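Tetraacyldisaccharide 4'-kinase (Aquifex aeolicus, PDB 4EHX) transfers the gamma-phosphate of ATP to the 4'-position of a tetraacyldisaccharide 1-phosphate, forming lipid IVA at the membrane interface. Local coordinates at residues A[207-212]-A[295-300]; A[231-236]-A[276-281]; A[79-84]-A[112-117]. All blocks are in the same frame, centred on the assembly; numbering follows the deposited sequence.

Contact 1. Residues A[207-212]-A[295-300]; sequences EFCCLL and NFKVKL
A classic beta bulge sits in the antiparallel pair 207-212 and 295-300: C209 and C210 both turn to N295, whose carbonyl oxygen accepts two backbone bonds. C209 N reaches N295 O at 2.8 Å, in the carbonyl plane, and C210 N adds a longer bond to the same oxygen, tilted from that plane. N295 N answers to C210 O at 2.6 Å, short but bent to 135° at the hydrogen. Ahead of the bulge the pairing is regular, with E207 and K297 exchanging two backbone bonds.

These strands form the two-stranded linker joining the P-loop kinase lobe to the second lobe, as known for LpxK. On one side of it the rings of F208 and F296 meet edge to face, their centroids 5.7 Å apart and planes at 60°. F208 has CG anti to its own N (chi1 180°), which carries CD1 over the rim of one face of F296, while F296 CD2 lies 3.4 Å from F208 N. F221 packs against F208 edge-to-face, L248 also touches F208, and V244 touches F296. If F296 were an alanine, the edge of F208 would probably lose its aromatic seat and a gap would open beside V244.

C209 SG lies alongside the bent K297 chain, 3.7 Å from its CG; K297 NZ also has a long, weak ion pair with E218. N295 lays its amide between C210 and L212, with ND2 3.5 Å from C210 SG and CD2 of L212 at a similar range. E207 and K299 cross at about a right angle, the carboxylate meeting the aliphatic part of the lysine: OE1 of E207 lies 3.8 Å from CG of K299.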
loop_
_atom_site.group_PDB
_atom_site.type_symbol
_atom_site.label_atom_id
_atom_site.label_comp_id
_atom_site.label_asym_id
_atom_site.label_seq_id
_atom_site.Cartn_x
_atom_site.Cartn_y
_atom_site.Cartn_z
ATOM N N GLU A 207 -1.025 -14.809 3.126
ATOM C CA GLU A 207 -0.563 -15.927 3.917
ATOM C C GLU A 207 0.914 -15.760 4.279
ATOM O O GLU A 207 1.712 -15.286 3.472
ATOM C CB GLU A 207 -0.833 -17.238 3.158
ATOM C CG GLU A 207 -2.340 -17.469 2.947
ATOM C CD GLU A 207 -2.684 -18.641 2.033
ATOM O OE1 GLU A 207 -1.776 -19.393 1.614
ATOM O OE2 GLU A 207 -3.887 -18.801 1.737
ATOM N N PHE A 208 1.262 -16.148 5.503
ATOM C CA PHE A 208 2.616 -15.969 6.020
ATOM C C PHE A 208 3.621 -16.757 5.198
ATOM O O PHE A 208 3.480 -17.965 5.024
ATOM C CB PHE A 208 2.693 -16.402 7.488
ATOM C CG PHE A 208 4.068 -16.257 8.096
ATOM C CD1 PHE A 208 4.719 -15.032 8.086
ATOM C CD2 PHE A 208 4.704 -17.341 8.681
ATOM C CE1 PHE A 208 5.981 -14.889 8.644
ATOM C CE2 PHE A 208 5.963 -17.204 9.241
ATOM C CZ PHE A 208 6.601 -15.979 9.224
ATOM N N CYS A 209 4.645 -16.068 4.708
ATOM C CA CYS A 209 5.658 -16.681 3.858
ATOM C C CYS A 209 6.969 -16.937 4.592
ATOM O O CYS A 209 7.443 -18.075 4.684
ATOM C CB CYS A 209 5.937 -15.777 2.656
ATOM S SG CYS A 209 7.124 -16.492 1.488
ATOM N N CYS A 210 7.550 -15.863 5.116
ATOM C CA CYS A 210 8.911 -15.898 5.626
ATOM C C CYS A 210 9.204 -14.552 6.262
ATOM O O CYS A 210 8.294 -13.752 6.479
ATOM C CB CYS A 210 9.876 -16.057 4.457
ATOM S SG CYS A 210 9.633 -14.775 3.223
ATOM N N LEU A 211 10.477 -14.299 6.550
ATOM C CA LEU A 211 10.885 -13.027 7.139
ATOM C C LEU A 211 11.540 -12.073 6.144
ATOM O O LEU A 211 12.041 -12.489 5.096
ATOM C CB LEU A 211 11.865 -13.309 8.283
ATOM C CG LEU A 211 11.416 -14.235 9.407
ATOM C CD1 LEU A 211 12.577 -14.496 10.383
ATOM C CD2 LEU A 211 10.205 -13.648 10.133
ATOM N N LEU A 212 11.516 -10.786 6.470
ATOM C CA LEU A 212 12.352 -9.814 5.784
ATOM C C LEU A 212 13.463 -9.418 6.745
ATOM O O LEU A 212 13.178 -9.057 7.891
ATOM C CB LEU A 212 11.538 -8.576 5.427
ATOM C CG LEU A 212 10.503 -8.779 4.322
ATOM C CD1 LEU A 212 9.671 -7.525 4.135
ATOM C CD2 LEU A 212 11.211 -9.156 3.036
ATOM N N ASN A 295 6.898 -11.504 6.577
ATOM C CA ASN A 295 6.623 -11.358 5.155
ATOM C C ASN A 295 5.445 -12.226 4.758
ATOM O O ASN A 295 5.454 -13.442 4.957
ATOM C CB ASN A 295 7.864 -11.716 4.330
ATOM C CG ASN A 295 7.780 -11.213 2.896
ATOM O OD1 ASN A 295 6.875 -10.459 2.534
ATOM N ND2 ASN A 295 8.740 -11.614 2.079
ATOM N N PHE A 296 4.419 -11.584 4.219
ATOM C CA PHE A 296 3.242 -12.274 3.727
ATOM C C PHE A 296 3.219 -12.229 2.204
ATOM O O PHE A 296 3.801 -11.334 1.596
ATOM C CB PHE A 296 1.985 -11.629 4.306
ATOM C CG PHE A 296 1.817 -11.870 5.770
ATOM C CD1 PHE A 296 2.560 -11.154 6.691
ATOM C CD2 PHE A 296 0.928 -12.828 6.230
ATOM C CE1 PHE A 296 2.411 -11.386 8.048
ATOM C CE2 PHE A 296 0.773 -13.062 7.578
ATOM C CZ PHE A 296 1.522 -12.341 8.492
ATOM N N LYS A 297 2.569 -13.211 1.590
ATOM C CA LYS A 297 2.439 -13.236 0.142
ATOM C C LYS A 297 0.965 -13.176 -0.201
ATOM O O LYS A 297 0.135 -13.680 0.556
ATOM C CB LYS A 297 3.082 -14.497 -0.446
ATOM C CG LYS A 297 4.610 -14.495 -0.408
ATOM C CD LYS A 297 5.181 -13.354 -1.240
ATOM C CE LYS A 297 6.686 -13.224 -1.064
ATOM N NZ LYS A 297 7.421 -14.437 -1.506
ATOM N N VAL A 298 0.641 -12.533 -1.321
ATOM C CA VAL A 298 -0.734 -12.466 -1.788
ATOM C C VAL A 298 -1.053 -13.724 -2.566
ATOM O O VAL A 298 -0.269 -14.171 -3.401
ATOM C CB VAL A 298 -0.989 -11.244 -2.714
ATOM C CG1 VAL A 298 -2.235 -11.477 -3.576
ATOM C CG2 VAL A 298 -1.116 -9.964 -1.898
ATOM N N LYS A 299 -2.209 -14.301 -2.282
ATOM C CA LYS A 299 -2.726 -15.386 -3.086
ATOM C C LYS A 299 -4.034 -14.872 -3.644
ATOM O O LYS A 299 -4.944 -14.543 -2.882
ATOM C CB LYS A 299 -2.996 -16.613 -2.224
ATOM C CG LYS A 299 -1.810 -17.033 -1.356
ATOM C CD LYS A 299 -0.706 -17.619 -2.205
ATOM C CE LYS A 299 0.419 -18.195 -1.322
ATOM N NZ LYS A 299 1.529 -18.735 -2.153
ATOM N N LEU A 300 -4.127 -14.806 -4.963
ATOM C CA LEU A 300 -5.311 -14.237 -5.604
ATOM C C LEU A 300 -6.073 -15.283 -6.400
ATOM O O LEU A 300 -5.493 -15.960 -7.235
ATOM C CB LEU A 300 -4.882 -13.123 -6.556
ATOM C CG LEU A 300 -5.980 -12.146 -6.995
ATOM C CD1 LEU A 300 -6.236 -11.164 -5.883
ATOM C CD2 LEU A 300 -5.562 -11.400 -8.246
#

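Contact 2. Residues A[231-236]-A[276-281]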
loop_
_atom_site.group_PDB
_atom_site.type_symbol
_atom_site.label_atom_id
_atom_site.label_comp_id
_atom_site.label_asym_id
_atom_site.label_seq_id
_atom_site.Cartn_x
_atom_site.Cartn_y
_atom_site.Cartn_z
ATOM N N ALA A 231 9.835 -8.437 20.432
ATOM C CA ALA A 231 9.074 -7.741 19.403
ATOM C C ALA A 231 8.795 -6.302 19.810
ATOM O O ALA A 231 8.706 -5.982 21.002
ATOM C CB ALA A 231 7.772 -8.473 19.111
ATOM N N PHE A 232 8.653 -5.436 18.812
ATOM C CA PHE A 232 8.374 -4.033 19.062
ATOM C C PHE A 232 7.714 -3.346 17.870
ATOM O O PHE A 232 7.851 -3.777 16.722
ATOM C CB PHE A 232 9.630 -3.286 19.522
ATOM C CG PHE A 232 10.694 -3.143 18.463
ATOM C CD1 PHE A 232 10.660 -2.084 17.565
ATOM C CD2 PHE A 232 11.745 -4.046 18.391
ATOM C CE1 PHE A 232 11.637 -1.940 16.600
ATOM C CE2 PHE A 232 12.734 -3.908 17.424
ATOM C CZ PHE A 232 12.681 -2.853 16.532
ATOM N N SER A 233 6.979 -2.282 18.158
ATOM C CA SER A 233 6.220 -1.591 17.132
ATOM C C SER A 233 6.267 -0.092 17.369
ATOM O O SER A 233 6.186 0.371 18.509
ATOM C CB SER A 233 4.771 -2.079 17.118
ATOM O OG SER A 233 4.086 -1.564 15.992
ATOM N N GLY A 234 6.406 0.656 16.281
ATOM C CA GLY A 234 6.545 2.095 16.346
ATOM C C GLY A 234 5.258 2.824 16.028
ATOM O O GLY A 234 5.278 3.873 15.387
ATOM N N LEU A 235 4.141 2.250 16.457
ATOM C CA LEU A 235 2.860 2.957 16.494
ATOM C C LEU A 235 1.755 2.073 17.074
ATOM O O LEU A 235 2.027 1.165 17.860
ATOM C CB LEU A 235 2.462 3.533 15.123
ATOM C CG LEU A 235 2.220 2.635 13.909
ATOM C CD1 LEU A 235 0.843 2.012 13.956
ATOM C CD2 LEU A 235 2.444 3.408 12.607
ATOM N N GLY A 236 0.516 2.341 16.681
ATOM C CA GLY A 236 -0.623 1.605 17.196
ATOM C C GLY A 236 -0.683 0.163 16.733
ATOM O O GLY A 236 -1.577 -0.583 17.140
ATOM N N LEU A 276 11.722 -8.782 16.237
ATOM C CA LEU A 276 10.702 -8.673 15.199
ATOM C C LEU A 276 10.002 -7.336 15.328
ATOM O O LEU A 276 9.697 -6.893 16.434
ATOM C CB LEU A 276 9.673 -9.802 15.318
ATOM C CG LEU A 276 10.254 -11.203 15.141
ATOM C CD1 LEU A 276 9.141 -12.239 15.081
ATOM C CD2 LEU A 276 11.114 -11.245 13.882
ATOM N N THR A 277 9.762 -6.689 14.195
ATOM C CA THR A 277 9.055 -5.419 14.176
ATOM C C THR A 277 8.300 -5.324 12.853
ATOM O O THR A 277 8.234 -6.310 12.105
ATOM C CB THR A 277 10.018 -4.225 14.361
ATOM O OG1 THR A 277 9.267 -3.007 14.447
ATOM C CG2 THR A 277 11.021 -4.140 13.189
ATOM N N THR A 278 7.712 -4.164 12.574
ATOM C CA THR A 278 6.944 -3.982 11.338
ATOM C C THR A 278 7.832 -3.443 10.221
ATOM O O THR A 278 8.858 -2.829 10.483
ATOM C CB THR A 278 5.762 -3.000 11.525
ATOM O OG1 THR A 278 6.268 -1.666 11.695
ATOM C CG2 THR A 278 4.916 -3.385 12.737
ATOM N N PRO A 279 7.425 -3.650 8.959
ATOM C CA PRO A 279 8.242 -3.117 7.859
ATOM C C PRO A 279 8.430 -1.597 7.934
ATOM O O PRO A 279 9.510 -1.098 7.608
ATOM C CB PRO A 279 7.450 -3.524 6.615
ATOM C CG PRO A 279 6.752 -4.799 7.042
ATOM C CD PRO A 279 6.367 -4.557 8.483
ATOM N N LYS A 280 7.401 -0.874 8.364
ATOM C CA LYS A 280 7.501 0.576 8.501
ATOM C C LYS A 280 8.544 0.976 9.542
ATOM O O LYS A 280 9.192 2.015 9.416
ATOM C CB LYS A 280 6.151 1.200 8.854
ATOM C CG LYS A 280 6.214 2.717 9.001
ATOM C CD LYS A 280 4.876 3.323 9.392
ATOM C CE LYS A 280 4.996 4.834 9.566
ATOM N NZ LYS A 280 3.718 5.456 10.015
ATOM N N ASP A 281 8.688 0.165 10.585
ATOM C CA ASP A 281 9.740 0.398 11.576
ATOM C C ASP A 281 11.098 -0.053 11.042
ATOM O O ASP A 281 12.127 0.595 11.254
ATOM C CB ASP A 281 9.431 -0.360 12.864
ATOM C CG ASP A 281 8.249 0.216 13.607
ATOM O OD1 ASP A 281 8.385 1.335 14.141
ATOM O OD2 ASP A 281 7.197 -0.452 13.664
#
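F232 and T277 meet where two parallel strands, 229-233 and 275-277, run side by side in the second lobe of the kinase, the latter leading straight into a short helix. T277 stands over one face of the F232 ring: its CB is 3.8 Å from the ring centroid and 19° off the normal, a CH-pi contact, with CG2 leaning toward CZ. The phenyl gets there because CG is held between the backbone N and carbonyl carbon of F232 (chi1 68°), which brings the ring round against T277. T277 OG1, close beside CE1 of the same ring, donates to F232 O at 2.8 Å, coming from above the carbonyl plane. One residue earlier on the T277 strand, L276 O accepts from F232 N at 3.0 Å, and A231 and L276 form the parallel bridge with their CB atoms on one face, where L245 covers them.

Toward the helix the contacts are more polar. T278 is the N-cap of helix 279-282, its OG1 accepting from D281 N at 3.2 Å. L235 CD2 lies 3.5 Å from NZ of the fully extended K280, the two chains crossing at about a right angle, although L235, like G234 before it, is poorly ordered. S233 OG is buried here without a polar partner; its nearest neighbour across the contact is the methyl CG2 of T278. D281 points its carboxylate at the backbone of G234, where a CB would run into OD1, and Y264 OH bonds that OD1. The other oxygen, OD2, takes G234 N on its syn side at 2.9 Å, 29° out of the carboxylate plane.

Contact 3. Residues A[79-84]-A[112-117]; sequences KGTLIV and SVVASE
T81, I83, V114 and S116 share one face of the antiparallel pair formed by 79-84 and 112-117, and V114, opposite I83, is the bump of this face. Its CG1 meets CG2 of T81, diagonally across, at 3.7 Å, while its CG2 reaches CG1 of I83 at 4.0 Å. T81 has CG2 anti to its backbone N (chi1 of OG1 -58°), which lays the methyl toward V114 and leaves OG1 to donate to S116 OG at 3.0 Å. The serine hydroxyl has a further partner in D118 O.

On the reverse side the bumps and hollows are swapped. A115, with only its CB, makes a shallow spot that the CG2 branch of V84 enters, 3.9 Å from that CB. V84 CB also packs on V113 CG1. L82, across from A115 on this face, touches the other strand only lightly, its CB lying 4.0 Å from A115 O. In the backbone, L82 and A115 bond in both directions, and V84 N reaches V113 O at 2.8 Å. Beyond T81 and S116 a water links G80 O and E117 N.

This pair extends the parallel sheet of the P-loop lobe with an antiparallel strand. Strand 67-71 runs along the far side of 112-116. Helix 119-130 lies over the T81 and I83 face through L125, and P101 and A105 of helix 99-107 cover V84, with A105 also on V113 and P101 on A115.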
loop_
_atom_site.group_PDB
_atom_site.type_symbol
_atom_site.label_atom_id
_atom_site.label_comp_id
_atom_site.label_asym_id
_atom_site.label_seq_id
_atom_site.Cartn_x
_atom_site.Cartn_y
_atom_site.Cartn_z
ATOM N N LYS A 79 9.653 18.577 -1.899
ATOM C CA LYS A 79 8.384 18.690 -2.608
ATOM C C LYS A 79 8.596 18.737 -4.119
ATOM O O LYS A 79 9.733 18.779 -4.592
ATOM C CB LYS A 79 7.638 19.941 -2.147
ATOM C CG LYS A 79 6.155 19.935 -2.457
ATOM C CD LYS A 79 5.547 21.310 -2.222
ATOM C CE LYS A 79 6.289 22.417 -2.980
ATOM N NZ LYS A 79 5.908 22.497 -4.425
ATOM N N GLY A 80 7.498 18.746 -4.869
ATOM C CA GLY A 80 7.566 18.688 -6.316
ATOM C C GLY A 80 7.539 17.240 -6.758
ATOM O O GLY A 80 6.753 16.443 -6.248
ATOM N N THR A 81 8.398 16.894 -7.705
ATOM C CA THR A 81 8.497 15.511 -8.163
ATOM C C THR A 81 9.875 14.982 -7.784
ATOM O O THR A 81 10.871 15.681 -7.936
ATOM C CB THR A 81 8.293 15.420 -9.673
ATOM O OG1 THR A 81 7.017 15.975 -10.001
ATOM C CG2 THR A 81 8.331 13.984 -10.127
ATOM N N LEU A 82 9.927 13.758 -7.272
ATOM C CA LEU A 82 11.164 13.214 -6.732
ATOM C C LEU A 82 11.317 11.753 -7.146
ATOM O O LEU A 82 10.426 10.941 -6.900
ATOM C CB LEU A 82 11.141 13.304 -5.201
ATOM C CG LEU A 82 12.304 12.636 -4.466
ATOM C CD1 LEU A 82 13.597 13.353 -4.805
ATOM C CD2 LEU A 82 12.059 12.629 -2.969
ATOM N N ILE A 83 12.432 11.421 -7.791
ATOM C CA ILE A 83 12.721 10.022 -8.050
ATOM C C ILE A 83 13.262 9.418 -6.761
ATOM O O ILE A 83 14.317 9.803 -6.277
ATOM C CB ILE A 83 13.737 9.830 -9.194
ATOM C CG1 ILE A 83 13.113 10.250 -10.534
ATOM C CG2 ILE A 83 14.216 8.363 -9.239
ATOM C CD1 ILE A 83 14.116 10.302 -11.702
ATOM N N VAL A 84 12.505 8.496 -6.190
ATOM C CA VAL A 84 12.873 7.856 -4.931
ATOM C C VAL A 84 13.776 6.652 -5.193
ATOM O O VAL A 84 14.757 6.412 -4.482
ATOM C CB VAL A 84 11.602 7.383 -4.210
ATOM C CG1 VAL A 84 11.956 6.564 -2.961
ATOM C CG2 VAL A 84 10.731 8.583 -3.861
ATOM N N SER A 112 11.044 1.071 -10.274
ATOM C CA SER A 112 11.272 2.475 -9.946
ATOM C C SER A 112 10.120 3.040 -9.107
ATOM O O SER A 112 8.998 2.559 -9.184
ATOM C CB SER A 112 11.476 3.322 -11.212
ATOM O OG SER A 112 12.632 2.908 -11.933
ATOM N N VAL A 113 10.420 4.050 -8.300
ATOM C CA VAL A 113 9.409 4.724 -7.482
ATOM C C VAL A 113 9.606 6.223 -7.603
ATOM O O VAL A 113 10.717 6.749 -7.437
ATOM C CB VAL A 113 9.497 4.327 -5.999
ATOM C CG1 VAL A 113 8.465 5.115 -5.164
ATOM C CG2 VAL A 113 9.280 2.830 -5.843
ATOM N N VAL A 114 8.520 6.910 -7.913
ATOM C CA VAL A 114 8.536 8.362 -8.017
ATOM C C VAL A 114 7.455 8.923 -7.094
ATOM O O VAL A 114 6.333 8.417 -7.059
ATOM C CB VAL A 114 8.308 8.807 -9.491
ATOM C CG1 VAL A 114 7.974 10.296 -9.568
ATOM C CG2 VAL A 114 9.537 8.450 -10.342
ATOM N N ALA A 115 7.823 9.938 -6.312
ATOM C CA ALA A 115 6.887 10.594 -5.414
ATOM C C ALA A 115 6.507 11.950 -6.006
ATOM O O ALA A 115 7.368 12.771 -6.325
ATOM C CB ALA A 115 7.510 10.772 -4.017
ATOM N N SER A 116 5.212 12.173 -6.154
ATOM C CA SER A 116 4.729 13.423 -6.694
ATOM C C SER A 116 3.248 13.519 -6.368
ATOM O O SER A 116 2.486 12.616 -6.681
ATOM C CB SER A 116 4.937 13.418 -8.212
ATOM O OG SER A 116 4.660 14.674 -8.777
ATOM N N GLU A 117 2.843 14.604 -5.713
ATOM C CA GLU A 117 1.423 14.845 -5.454
ATOM C C GLU A 117 0.617 14.762 -6.756
ATOM O O GLU A 117 -0.445 14.119 -6.829
ATOM C CB GLU A 117 1.265 16.242 -4.848
ATOM C CG GLU A 117 -0.133 16.569 -4.374
ATOM C CD GLU A 117 -0.426 15.979 -3.012
ATOM O OE1 GLU A 117 0.539 15.696 -2.265
ATOM O OE2 GLU A 117 -1.619 15.798 -2.691
HETATM O O HOH W 1 4.700 16.779 -4.918
#

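In the fold
Contact 2 is the buried one; contacts 1 and 3 are partly buried, each with residues at the surface. Contacts 1 and 2 are neighbours, their nearest atoms about 5 Å apart, and they share a structural route: strand 291-300 pairs with 201-212 in contact 1 and with 275-277, the strand of contact 2. Contact 3 stands apart in the kinase lobe, across the chain's centre from contact 1, about 27 Å between centres. The chemistry follows the place: a ring pair and a bulge in the linker; a methine over a ring, capping and a carboxylate-to-backbone bond in contact 2; branched aliphatic groups with one hydroxyl pair at the sheet's antiparallel extension.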